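Local structure of nitrate transport protein nrtA (Synechocystis sp., 2G29) at residues A[141-147]-A[174-180]; A[167-171]-A[207-211]; A[213-217]-A[289-293]; A[276-280]-A[296-301]. The protein binds nitrate as the solute-binding component of the NrtABCD ABC transporter, which takes up nitrate and probably nitrite as well. One frame throughout, in Å; residues are numbered along the deposited sequence.

Interaction 1 of 4, residues A[141-147]-A[174-180]; sequences TDAAPLK and WLAAGGM
Ala143 lies on the indole of Trp174, where the turn before helix 146-151 meets the Schellman motif that ends helix 166-177. The methyl CB of Ala143 stands 3.7 Å from the centroid of the five-membered ring of Trp174, 15° off the normal, a CH-pi contact over the face. With CG of Trp174 anti to its own backbone N (chi1 169°), the ring reaches back under the 141-147 segment, and its NE1 donates to Gly140 O. Leu146 and Trp174 run at about a right angle to each other, with Leu146 CD1 3.5 Å from Trp174 CH2. An alanine in place of Trp174 would probably leave Gly140 O without its indole donor and open a gap beneath Ala143 and Leu146. A water bridges the backbones, donating to Thr141 O and Trp174 O and accepting from Ala143 N. Gly178 admits no side chain, since a CB would run into Ala143 CB; Gly179, at positive phi, is the C-prime residue. Past it, Met180 and Lys147 slide by each other in opposite directions, the sulfur SD of Met180 3.6 Å from Lys147 N. Lys147 NZ, also in a salt bridge with Asp185, donates to Gly179 O at 3.2 Å, tilted 28° from the carbonyl plane.

Interaction 2 of 4, residues A[167-171]-A[207-211]; sequences HDMWI and SFCVG. With NO3 (nitrate ion), chain B.
His167 and Gly211, both nitrate-binding residues of the site, meet beside the bound anion, one from a helix and one from the end of a strand. Gly211 N donates to nitrate O2 at 3.1 Å in a nearly straight bond (168°), and to nitrate O1 in a weak, bent one. A side chain at Gly211 would clash with nitrate O1. The imidazole turns a face to the anion, nitrate O2 lying 3.5 Å above its plane and toward the rim, and His167 NE2 comes to 2.9 Å from nitrate N. Val210 CG2 touches nitrate O2 as well.

Behind this shell sits Cys209. Its SG, anti to the backbone N (chi1 -176°), lies in the plane of the His167 ring at its edge, 3.7 Å from ND1 of His167, and also meets the edge of the Trp170 indole, whose NE1 is bound to Glu239. Farther back, Ile171 CB packs 3.8 Å from Cys209 CB. The axis of 167-171 passes 7.9 Å from that of strand 207-211, at 134°.

His167 ND1 and Cys209 O are buried without a polar partner, so ND1 has the sulfur beside it and not a hydrogen bond. Nitrate itself is gripped by N-H donors: Gly211 N, Trp73 NE1 and Lys240 NZ.

Interaction 3 of 4, residues A[213-217]-A[289-293]; sequences PWPLQ and FKVPF
Pro213 and Val291 face each other with their CA atoms 8.3 Å apart, so the start of a helix and an irregular loop meet through side chains alone. Pro213, preceded by a cis peptide bond, occupies the N-cap position of helix 214-221, and its carbonyl O accepts from Gln217 N.

Val291 bridges the two backbones with its two methyls. CG2, anti to the carbonyl carbon of Val291, approaches the far end of the Trp214 indole and comes within 3.6 Å of Trp214 CH2. CG1, anti to the backbone N (chi1 165°), is directed at the pyrrolidine instead and lies 4.1 Å from Pro213 CG. That same Pro213 CG sits 4.1 Å above the plane of the Trp214 ring, over its centre.

The protein has the periplasmic-binding-protein fold, two domains arranged as a C-clamp. Within it, helix 214-221 follows strand 207-211, which carries nitrate-binding Gly211, and the loop comes after helix 276-284. The ring of Trp214 lies about 5 Å from the nitrate at its nearest side-chain atom, and its NE1 donates to Ala41 O.

Around this centre the contact is looser. Phe289 CE1 comes to 4.5 Å from Pro213 CD. The extended side chain of Gln217 brings NE2 to 4.2 Å from Val291 CG1; that amide donates to Asp295 OD2, while Gln217 OE1 lies in plane at the edge of the Trp214 ring.

Interaction 4 of 4, residues A[276-280]-A[296-301]; sequences KEEMC and IIDRSK
Lys276 donates from NZ to Ser300 O at 2.7 Å, the one hydrogen bond across this contact, though the placing of that oxygen is less sure. Bends at chi2 and chi4 fold the lysine chain round the carbonyl.

Among the apolar contacts, Cys280 is central. With SG anti to its carbonyl carbon (chi1 -68°), the sulfur lies 3.5 Å from Ile296 CG2 and 4.0 Å from Ile297 CD1. Van der Waals contacts with oxygens add to these: Ile297 CD1 reaches the helix backbone, 3.9 Å from Lys276 O, and Met279 CE touches Ser300 OG at 3.7 Å. Together they lay the first turn of helix 276-284 against the chain that returns toward strand 303-304.

Between the two lysines the approach is oblique and aliphatic: Lys301 CD packs 3.9 Å from Lys276 CB, while Lys301 NZ donates to Ala273 O. A leucine in place of Lys276 would take away the ammonium group and would probably leave Ser300 O without this donor.

The two ammonium nitrogens, Lys276 NZ and Lys301 NZ, stay 6.1 Å apart, each turned to a backbone carbonyl. Any repulsion between them is thus probably eased, the more so since Glu277 OE1 lies 5.3 Å from Lys301 NZ.

Along the chain, residues 141-147 come first, and interaction 1 closes when helix 166-177 ends at 174-180. Interaction 2 opens on that same helix, at 167-171, before interaction 1 has closed, so the two cross; it closes at strand 207-211, and Trp174 packs on Ser207 where they touch. Helix 214-221 follows at once and opens interaction 3, Val210 O meeting Pro215 CG at the junction. Its long loop closes at 289-293, after interaction 4 has opened at 276-280; this last contact closes at 296-301, so these two also cross. Together they tie helix 166-177 to the sheet of strand 207-211 and to the turn before helix 146-151, and helices 214-221 and 276-284 to the loop before strand 303-304.

Interaction 1 of 4, residues A[141-147]-A[174-180]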
loop_
_atom_site.group_PDB
_atom_site.type_symbol
_atom_site.label_atom_id
_atom_site.label_comp_id
_atom_site.label_asym_id
_atom_site.label_seq_id
_atom_site.Cartn_x
_atom_site.Cartn_y
_atom_site.Cartn_z
ATOM N N THR A 141 7.540 18.614 -0.019
ATOM C CA THR A 141 8.092 17.597 0.869
ATOM C C THR A 141 8.489 18.168 2.225
ATOM O O THR A 141 8.596 17.420 3.182
ATOM C CB THR A 141 9.310 16.875 0.247
ATOM O OG1 THR A 141 10.326 17.841 -0.022
ATOM C CG2 THR A 141 8.912 16.175 -1.075
ATOM N N ASP A 142 8.709 19.483 2.315
ATOM C CA ASP A 142 9.052 20.088 3.613
ATOM C C ASP A 142 7.759 20.541 4.307
ATOM O O ASP A 142 7.153 21.555 3.971
ATOM C CB ASP A 142 10.019 21.267 3.407
ATOM C CG ASP A 142 10.358 21.976 4.701
ATOM O OD1 ASP A 142 9.997 21.489 5.794
ATOM O OD2 ASP A 142 10.994 23.056 4.635
ATOM N N ALA A 143 7.341 19.759 5.290
ATOM C CA ALA A 143 6.115 20.030 6.026
ATOM C C ALA A 143 6.222 21.130 7.094
ATOM O O ALA A 143 5.201 21.535 7.649
ATOM C CB ALA A 143 5.633 18.711 6.688
ATOM N N ALA A 144 7.435 21.616 7.380
ATOM C CA ALA A 144 7.598 22.602 8.456
ATOM C C ALA A 144 6.649 23.810 8.483
ATOM O O ALA A 144 6.220 24.225 9.559
ATOM C CB ALA A 144 9.057 23.076 8.511
ATOM N N PRO A 145 6.316 24.394 7.319
ATOM C CA PRO A 145 5.396 25.546 7.310
ATOM C C PRO A 145 4.027 25.237 7.922
ATOM O O PRO A 145 3.289 26.140 8.353
ATOM C CB PRO A 145 5.290 25.913 5.827
ATOM C CG PRO A 145 5.697 24.649 5.105
ATOM C CD PRO A 145 6.829 24.133 5.969
ATOM N N LEU A 146 3.666 23.961 7.971
ATOM C CA LEU A 146 2.380 23.592 8.552
ATOM C C LEU A 146 2.335 23.751 10.060
ATOM O O LEU A 146 1.259 23.798 10.644
ATOM C CB LEU A 146 2.037 22.139 8.193
ATOM C CG LEU A 146 1.822 21.889 6.708
ATOM C CD1 LEU A 146 1.596 20.368 6.538
ATOM C CD2 LEU A 146 0.614 22.660 6.162
ATOM N N LYS A 147 3.486 23.821 10.701
ATOM C CA LYS A 147 3.508 23.926 12.156
ATOM C C LYS A 147 2.715 25.147 12.677
ATOM O O LYS A 147 1.798 25.010 13.501
ATOM C CB LYS A 147 4.965 23.981 12.624
ATOM C CG LYS A 147 5.130 24.083 14.117
ATOM C CD LYS A 147 6.168 23.071 14.608
ATOM C CE LYS A 147 6.289 23.103 16.106
ATOM N NZ LYS A 147 5.866 21.815 16.704
ATOM N N TRP A 174 6.409 12.290 7.218
ATOM C CA TRP A 174 6.491 13.602 6.584
ATOM C C TRP A 174 6.294 14.708 7.616
ATOM O O TRP A 174 7.070 15.688 7.652
ATOM C CB TRP A 174 5.433 13.652 5.470
ATOM C CG TRP A 174 5.136 15.006 4.818
ATOM C CD1 TRP A 174 5.940 15.727 3.980
ATOM C CD2 TRP A 174 3.900 15.688 4.879
ATOM N NE1 TRP A 174 5.265 16.818 3.506
ATOM C CE2 TRP A 174 4.009 16.832 4.049
ATOM C CE3 TRP A 174 2.701 15.466 5.560
ATOM C CZ2 TRP A 174 2.949 17.738 3.883
ATOM C CZ3 TRP A 174 1.661 16.351 5.398
ATOM C CH2 TRP A 174 1.790 17.486 4.566
ATOM N N LEU A 175 5.290 14.559 8.483
ATOM C CA LEU A 175 5.010 15.599 9.478
ATOM C C LEU A 175 6.115 15.645 10.511
ATOM O O LEU A 175 6.538 16.730 10.915
ATOM C CB LEU A 175 3.638 15.394 10.148
ATOM C CG LEU A 175 2.465 15.715 9.203
ATOM C CD1 LEU A 175 1.151 15.146 9.728
ATOM C CD2 LEU A 175 2.341 17.240 9.033
ATOM N N ALA A 176 6.630 14.490 10.902
ATOM C CA ALA A 176 7.705 14.461 11.869
ATOM C C ALA A 176 8.983 15.067 11.309
ATOM O O ALA A 176 9.695 15.747 12.048
ATOM C CB ALA A 176 7.958 13.019 12.348
ATOM N N ALA A 177 9.300 14.827 10.038
ATOM C CA ALA A 177 10.515 15.418 9.446
ATOM C C ALA A 177 10.352 16.934 9.491
ATOM O O ALA A 177 11.346 17.673 9.584
ATOM C CB ALA A 177 10.683 14.952 7.992
ATOM N N GLY A 178 9.100 17.395 9.419
ATOM C CA GLY A 178 8.811 18.826 9.497
ATOM C C GLY A 178 8.686 19.384 10.921
ATOM O O GLY A 178 8.227 20.523 11.117
ATOM N N GLY A 179 9.067 18.582 11.915
ATOM C CA GLY A 179 8.996 19.014 13.305
ATOM C C GLY A 179 7.674 18.928 14.027
ATOM O O GLY A 179 7.521 19.534 15.086
ATOM N N MET A 180 6.697 18.192 13.489
ATOM C CA MET A 180 5.389 18.092 14.144
ATOM C C MET A 180 5.191 16.717 14.742
ATOM O O MET A 180 5.519 15.700 14.136
ATOM C CB MET A 180 4.281 18.429 13.145
ATOM C CG MET A 180 4.242 19.921 12.832
ATOM S SD MET A 180 3.349 20.239 11.305
ATOM C CE MET A 180 4.645 19.958 10.191
HETATM O O HOH W 1 8.687 17.174 5.929
#

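Interaction 2 of 4, residues A[167-171]-A[207-211]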
loop_
_atom_site.group_PDB
_atom_site.type_symbol
_atom_site.label_atom_id
_atom_site.label_comp_id
_atom_site.label_asym_id
_atom_site.label_seq_id
_atom_site.Cartn_x
_atom_site.Cartn_y
_atom_site.Cartn_z
ATOM N N HIS A 167 -0.110 4.342 4.933
ATOM C CA HIS A 167 -0.356 5.793 4.863
ATOM C C HIS A 167 -0.159 6.472 6.190
ATOM O O HIS A 167 0.282 7.632 6.221
ATOM C CB HIS A 167 -1.749 6.071 4.268
ATOM C CG HIS A 167 -2.006 5.243 3.071
ATOM N ND1 HIS A 167 -1.586 5.574 1.803
ATOM C CD2 HIS A 167 -2.498 3.986 2.994
ATOM C CE1 HIS A 167 -1.808 4.551 0.990
ATOM N NE2 HIS A 167 -2.364 3.578 1.697
ATOM N N ASP A 168 -0.482 5.783 7.275
ATOM C CA ASP A 168 -0.253 6.321 8.617
ATOM C C ASP A 168 1.275 6.543 8.742
ATOM O O ASP A 168 1.734 7.611 9.180
ATOM C CB ASP A 168 -0.779 5.292 9.636
ATOM C CG ASP A 168 -0.787 5.805 11.071
ATOM O OD1 ASP A 168 -0.843 7.035 11.288
ATOM O OD2 ASP A 168 -0.792 4.946 11.987
ATOM N N MET A 169 2.085 5.561 8.336
ATOM C CA MET A 169 3.544 5.733 8.408
ATOM C C MET A 169 4.038 6.865 7.497
ATOM O O MET A 169 4.868 7.673 7.895
ATOM C CB MET A 169 4.269 4.445 8.020
ATOM C CG MET A 169 3.979 3.222 8.884
ATOM S SD MET A 169 4.186 3.431 10.676
ATOM C CE MET A 169 2.491 3.842 11.163
ATOM N N TRP A 170 3.480 6.977 6.293
ATOM C CA TRP A 170 3.976 8.025 5.383
ATOM C C TRP A 170 3.643 9.424 5.883
ATOM O O TRP A 170 4.512 10.301 5.921
ATOM C CB TRP A 170 3.394 7.914 3.981
ATOM C CG TRP A 170 3.488 6.585 3.312
ATOM C CD1 TRP A 170 2.521 6.035 2.522
ATOM C CD2 TRP A 170 4.537 5.613 3.413
ATOM N NE1 TRP A 170 2.898 4.767 2.131
ATOM C CE2 TRP A 170 4.125 4.483 2.675
ATOM C CE3 TRP A 170 5.787 5.574 4.068
ATOM C CZ2 TRP A 170 4.905 3.324 2.562
ATOM C CZ3 TRP A 170 6.567 4.436 3.965
ATOM C CH2 TRP A 170 6.125 3.313 3.215
ATOM N N ILE A 171 2.394 9.651 6.265
ATOM C CA ILE A 171 2.046 10.988 6.721
ATOM C C ILE A 171 2.725 11.360 8.044
ATOM O O ILE A 171 3.131 12.503 8.210
ATOM C CB ILE A 171 0.482 11.184 6.720
ATOM C CG1 ILE A 171 0.167 12.669 6.548
ATOM C CG2 ILE A 171 -0.158 10.627 7.978
ATOM C CD1 ILE A 171 -1.300 12.931 6.223
ATOM N N SER A 207 -5.183 17.494 6.389
ATOM C CA SER A 207 -4.288 16.815 5.443
ATOM C C SER A 207 -4.648 15.334 5.457
ATOM O O SER A 207 -5.246 14.856 6.420
ATOM C CB SER A 207 -2.816 16.997 5.915
ATOM O OG SER A 207 -1.879 16.405 5.033
ATOM N N PHE A 208 -4.256 14.616 4.407
ATOM C CA PHE A 208 -4.544 13.193 4.349
ATOM C C PHE A 208 -3.603 12.456 3.412
ATOM O O PHE A 208 -3.044 13.043 2.477
ATOM C CB PHE A 208 -6.021 12.924 3.972
ATOM C CG PHE A 208 -6.441 13.409 2.589
ATOM C CD1 PHE A 208 -6.574 12.490 1.546
ATOM C CD2 PHE A 208 -6.824 14.750 2.355
ATOM C CE1 PHE A 208 -7.102 12.904 0.288
ATOM C CE2 PHE A 208 -7.332 15.141 1.126
ATOM C CZ PHE A 208 -7.476 14.207 0.077
ATOM N N CYS A 209 -3.462 11.160 3.640
ATOM C CA CYS A 209 -2.604 10.323 2.820
ATOM C C CYS A 209 -3.421 9.122 2.379
ATOM O O CYS A 209 -4.032 8.447 3.229
ATOM C CB CYS A 209 -1.385 9.890 3.631
ATOM S SG CYS A 209 -0.193 8.939 2.675
ATOM N N VAL A 210 -3.408 8.851 1.064
ATOM C CA VAL A 210 -4.234 7.776 0.483
ATOM C C VAL A 210 -3.640 7.418 -0.889
ATOM O O VAL A 210 -2.928 8.210 -1.478
ATOM C CB VAL A 210 -5.701 8.296 0.315
ATOM C CG1 VAL A 210 -5.737 9.467 -0.692
ATOM C CG2 VAL A 210 -6.653 7.197 -0.144
ATOM N N GLY A 211 -3.889 6.210 -1.376
ATOM C CA GLY A 211 -3.341 5.853 -2.687
ATOM C C GLY A 211 -4.187 6.306 -3.870
ATOM O O GLY A 211 -5.347 6.755 -3.728
HETATM N N NO3 B . -4.841 3.450 0.172
HETATM O O1 NO3 B . -3.930 3.314 -0.835
HETATM O O2 NO3 B . -5.620 4.502 0.523
HETATM O O3 NO3 B . -4.994 2.252 1.093
#

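Interaction 3 of 4, residues A[213-217]-A[289-293]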
loop_
_atom_site.group_PDB
_atom_site.type_symbol
_atom_site.label_atom_id
_atom_site.label_comp_id
_atom_site.label_asym_id
_atom_site.label_seq_id
_atom_site.Cartn_x
_atom_site.Cartn_y
_atom_site.Cartn_z
ATOM N N PRO A 213 -6.597 6.199 -7.015
ATOM C CA PRO A 213 -6.733 7.466 -7.754
ATOM C C PRO A 213 -7.153 8.685 -6.934
ATOM O O PRO A 213 -7.351 9.767 -7.491
ATOM C CB PRO A 213 -7.810 7.105 -8.777
ATOM C CG PRO A 213 -8.805 6.307 -7.897
ATOM C CD PRO A 213 -7.836 5.385 -7.106
ATOM N N TRP A 214 -7.233 8.550 -5.615
ATOM C CA TRP A 214 -7.796 9.654 -4.845
ATOM C C TRP A 214 -7.023 10.961 -4.792
ATOM O O TRP A 214 -7.659 12.019 -4.722
ATOM C CB TRP A 214 -8.247 9.091 -3.465
ATOM C CG TRP A 214 -9.042 7.803 -3.617
ATOM C CD1 TRP A 214 -8.591 6.532 -3.331
ATOM C CD2 TRP A 214 -10.362 7.629 -4.196
ATOM N NE1 TRP A 214 -9.529 5.598 -3.679
ATOM C CE2 TRP A 214 -10.624 6.243 -4.209
ATOM C CE3 TRP A 214 -11.331 8.513 -4.705
ATOM C CZ2 TRP A 214 -11.828 5.707 -4.703
ATOM C CZ3 TRP A 214 -12.536 7.984 -5.206
ATOM C CH2 TRP A 214 -12.767 6.596 -5.195
ATOM N N PRO A 215 -5.669 10.925 -4.865
ATOM C CA PRO A 215 -4.935 12.205 -4.850
ATOM C C PRO A 215 -5.291 12.986 -6.125
ATOM O O PRO A 215 -5.536 14.168 -6.079
ATOM C CB PRO A 215 -3.472 11.756 -4.855
ATOM C CG PRO A 215 -3.531 10.441 -4.036
ATOM C CD PRO A 215 -4.759 9.782 -4.652
ATOM N N LEU A 216 -5.309 12.319 -7.275
ATOM C CA LEU A 216 -5.632 13.049 -8.496
ATOM C C LEU A 216 -7.088 13.491 -8.485
ATOM O O LEU A 216 -7.400 14.590 -8.963
ATOM C CB LEU A 216 -5.335 12.197 -9.737
ATOM C CG LEU A 216 -5.694 12.872 -11.097
ATOM C CD1 LEU A 216 -5.073 14.258 -11.239
ATOM C CD2 LEU A 216 -5.188 12.003 -12.231
ATOM N N GLN A 217 -7.999 12.673 -7.937
ATOM C CA GLN A 217 -9.380 13.084 -7.924
ATOM C C GLN A 217 -9.518 14.340 -7.065
ATOM O O GLN A 217 -10.307 15.225 -7.359
ATOM C CB GLN A 217 -10.266 11.971 -7.379
ATOM C CG GLN A 217 -11.721 12.445 -7.295
ATOM C CD GLN A 217 -12.688 11.341 -6.955
ATOM O OE1 GLN A 217 -13.098 11.192 -5.801
ATOM N NE2 GLN A 217 -13.044 10.540 -7.959
ATOM N N PHE A 289 -14.039 0.328 -9.869
ATOM C CA PHE A 289 -13.959 1.535 -9.031
ATOM C C PHE A 289 -15.113 2.508 -9.203
ATOM O O PHE A 289 -15.404 3.271 -8.278
ATOM C CB PHE A 289 -12.686 2.361 -9.307
ATOM C CG PHE A 289 -11.385 1.636 -9.060
ATOM C CD1 PHE A 289 -10.185 2.259 -9.398
ATOM C CD2 PHE A 289 -11.347 0.350 -8.526
ATOM C CE1 PHE A 289 -8.946 1.614 -9.215
ATOM C CE2 PHE A 289 -10.117 -0.294 -8.342
ATOM C CZ PHE A 289 -8.933 0.344 -8.691
ATOM N N LYS A 290 -15.727 2.513 -10.391
ATOM C CA LYS A 290 -16.787 3.478 -10.688
ATOM C C LYS A 290 -16.202 4.898 -10.427
ATOM O O LYS A 290 -16.785 5.719 -9.705
ATOM C CB LYS A 290 -18.008 3.213 -9.796
ATOM C CG LYS A 290 -19.211 4.027 -10.172
ATOM C CD LYS A 290 -19.411 4.019 -11.656
ATOM C CE LYS A 290 -20.576 4.913 -12.045
ATOM N NZ LYS A 290 -20.600 5.149 -13.526
ATOM N N VAL A 291 -15.058 5.159 -11.057
ATOM C CA VAL A 291 -14.303 6.410 -10.930
ATOM C C VAL A 291 -13.992 6.923 -12.341
ATOM O O VAL A 291 -13.656 6.131 -13.200
ATOM C CB VAL A 291 -12.947 6.126 -10.174
ATOM C CG1 VAL A 291 -11.975 7.282 -10.327
ATOM C CG2 VAL A 291 -13.213 5.852 -8.672
ATOM N N PRO A 292 -14.146 8.227 -12.594
ATOM C CA PRO A 292 -13.835 8.737 -13.942
ATOM C C PRO A 292 -12.442 8.304 -14.402
ATOM O O PRO A 292 -11.494 8.356 -13.616
ATOM C CB PRO A 292 -13.941 10.263 -13.792
ATOM C CG PRO A 292 -13.999 10.493 -12.273
ATOM C CD PRO A 292 -14.655 9.286 -11.713
ATOM N N PHE A 293 -12.329 7.894 -15.677
ATOM C CA PHE A 293 -11.051 7.497 -16.289
ATOM C C PHE A 293 -9.978 8.588 -16.082
ATOM O O PHE A 293 -8.801 8.297 -15.807
ATOM C CB PHE A 293 -11.306 7.269 -17.799
ATOM C CG PHE A 293 -10.097 6.856 -18.586
ATOM C CD1 PHE A 293 -9.679 5.523 -18.606
ATOM C CD2 PHE A 293 -9.383 7.805 -19.338
ATOM C CE1 PHE A 293 -8.556 5.131 -19.375
ATOM C CE2 PHE A 293 -8.267 7.427 -20.101
ATOM C CZ PHE A 293 -7.852 6.072 -20.113
#

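Interaction 4 of 4, residues A[276-280]-A[296-301]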
loop_
_atom_site.group_PDB
_atom_site.type_symbol
_atom_site.label_atom_id
_atom_site.label_comp_id
_atom_site.label_asym_id
_atom_site.label_seq_id
_atom_site.Cartn_x
_atom_site.Cartn_y
_atom_site.Cartn_z
ATOM N N LYS A 276 -1.517 0.500 -20.099
ATOM C CA LYS A 276 -2.064 1.406 -19.085
ATOM C C LYS A 276 -3.451 1.947 -19.438
ATOM O O LYS A 276 -4.303 2.072 -18.574
ATOM C CB LYS A 276 -1.105 2.567 -18.832
ATOM C CG LYS A 276 0.236 2.160 -18.200
ATOM C CD LYS A 276 0.047 1.575 -16.790
ATOM C CE LYS A 276 1.404 1.209 -16.111
ATOM N NZ LYS A 276 2.345 2.368 -15.902
ATOM N N GLU A 277 -3.695 2.262 -20.714
ATOM C CA GLU A 277 -5.003 2.776 -21.101
ATOM C C GLU A 277 -6.087 1.741 -20.805
ATOM O O GLU A 277 -7.104 2.013 -20.145
ATOM C CB GLU A 277 -4.973 3.134 -22.591
ATOM C CG GLU A 277 -3.912 4.172 -22.939
ATOM C CD GLU A 277 -3.502 4.169 -24.397
ATOM O OE1 GLU A 277 -2.913 3.156 -24.876
ATOM O OE2 GLU A 277 -3.760 5.192 -25.075
ATOM N N GLU A 278 -5.879 0.527 -21.308
ATOM C CA GLU A 278 -6.827 -0.532 -21.090
ATOM C C GLU A 278 -7.005 -0.830 -19.602
ATOM O O GLU A 278 -8.127 -1.015 -19.143
ATOM C CB GLU A 278 -6.400 -1.791 -21.848
ATOM C CG GLU A 278 -7.497 -2.818 -21.864
ATOM C CD GLU A 278 -7.093 -4.151 -22.510
ATOM O OE1 GLU A 278 -6.035 -4.220 -23.158
ATOM O OE2 GLU A 278 -7.867 -5.100 -22.348
ATOM N N MET A 279 -5.909 -0.850 -18.852
ATOM C CA MET A 279 -5.999 -1.107 -17.414
ATOM C C MET A 279 -6.940 -0.110 -16.755
ATOM O O MET A 279 -7.818 -0.483 -16.008
ATOM C CB MET A 279 -4.614 -0.988 -16.784
ATOM C CG MET A 279 -4.603 -1.317 -15.303
ATOM S SD MET A 279 -3.002 -1.096 -14.542
ATOM C CE MET A 279 -3.009 0.684 -14.321
ATOM N N CYS A 280 -6.742 1.163 -17.050
ATOM C CA CYS A 280 -7.546 2.202 -16.455
ATOM C C CYS A 280 -8.994 2.188 -16.938
ATOM O O CYS A 280 -9.905 2.554 -16.183
ATOM C CB CYS A 280 -6.877 3.554 -16.673
ATOM S SG CYS A 280 -5.313 3.690 -15.702
ATOM N N ILE A 296 -7.738 8.528 -13.099
ATOM C CA ILE A 296 -6.848 7.386 -12.980
ATOM C C ILE A 296 -5.676 7.381 -13.970
ATOM O O ILE A 296 -4.527 7.127 -13.591
ATOM C CB ILE A 296 -7.617 6.049 -13.217
ATOM C CG1 ILE A 296 -8.977 6.072 -12.511
ATOM C CG2 ILE A 296 -6.794 4.843 -12.709
ATOM C CD1 ILE A 296 -9.781 4.785 -12.750
ATOM N N ILE A 297 -5.978 7.658 -15.240
ATOM C CA ILE A 297 -4.956 7.523 -16.281
ATOM C C ILE A 297 -3.677 8.322 -16.149
ATOM O O ILE A 297 -2.581 7.754 -16.295
ATOM C CB ILE A 297 -5.600 7.768 -17.679
ATOM C CG1 ILE A 297 -4.616 7.398 -18.805
ATOM C CG2 ILE A 297 -5.991 9.228 -17.829
ATOM C CD1 ILE A 297 -4.228 5.948 -18.824
ATOM N N ASP A 298 -3.774 9.621 -15.850
ATOM C CA ASP A 298 -2.537 10.388 -15.814
ATOM C C ASP A 298 -1.496 9.858 -14.827
ATOM O O ASP A 298 -0.325 9.742 -15.175
ATOM C CB ASP A 298 -2.814 11.862 -15.542
ATOM C CG ASP A 298 -3.412 12.565 -16.751
ATOM O OD1 ASP A 298 -3.366 11.987 -17.869
ATOM O OD2 ASP A 298 -3.918 13.697 -16.590
ATOM N N ARG A 299 -1.924 9.510 -13.608
ATOM C CA ARG A 299 -0.952 9.033 -12.645
ATOM C C ARG A 299 -0.383 7.677 -13.031
ATOM O O ARG A 299 0.768 7.367 -12.719
ATOM C CB ARG A 299 -1.573 8.989 -11.236
ATOM C CG ARG A 299 -2.113 10.334 -10.755
ATOM C CD ARG A 299 -1.037 11.400 -10.711
ATOM N NE ARG A 299 -1.514 12.705 -10.254
ATOM C CZ ARG A 299 -1.669 13.077 -8.993
ATOM N NH1 ARG A 299 -1.405 12.233 -8.004
ATOM N NH2 ARG A 299 -2.041 14.330 -8.723
ATOM N N SER A 300 -1.189 6.843 -13.687
ATOM C CA SER A 300 -0.770 5.528 -14.172
ATOM C C SER A 300 0.249 5.630 -15.330
ATOM O O SER A 300 0.791 4.612 -15.787
ATOM C CB SER A 300 -1.999 4.726 -14.600
ATOM O OG SER A 300 -2.735 4.306 -13.450
ATOM N N LYS A 301 0.502 6.861 -15.776
ATOM C CA LYS A 301 1.495 7.163 -16.826
ATOM C C LYS A 301 2.587 8.072 -16.271
ATOM O O LYS A 301 3.447 8.552 -17.017
ATOM C CB LYS A 301 0.847 7.864 -18.010
ATOM C CG LYS A 301 -0.046 7.010 -18.846
ATOM C CD LYS A 301 0.737 5.914 -19.515
ATOM C CE LYS A 301 0.201 5.623 -20.908
ATOM N NZ LYS A 301 0.972 4.494 -21.482
#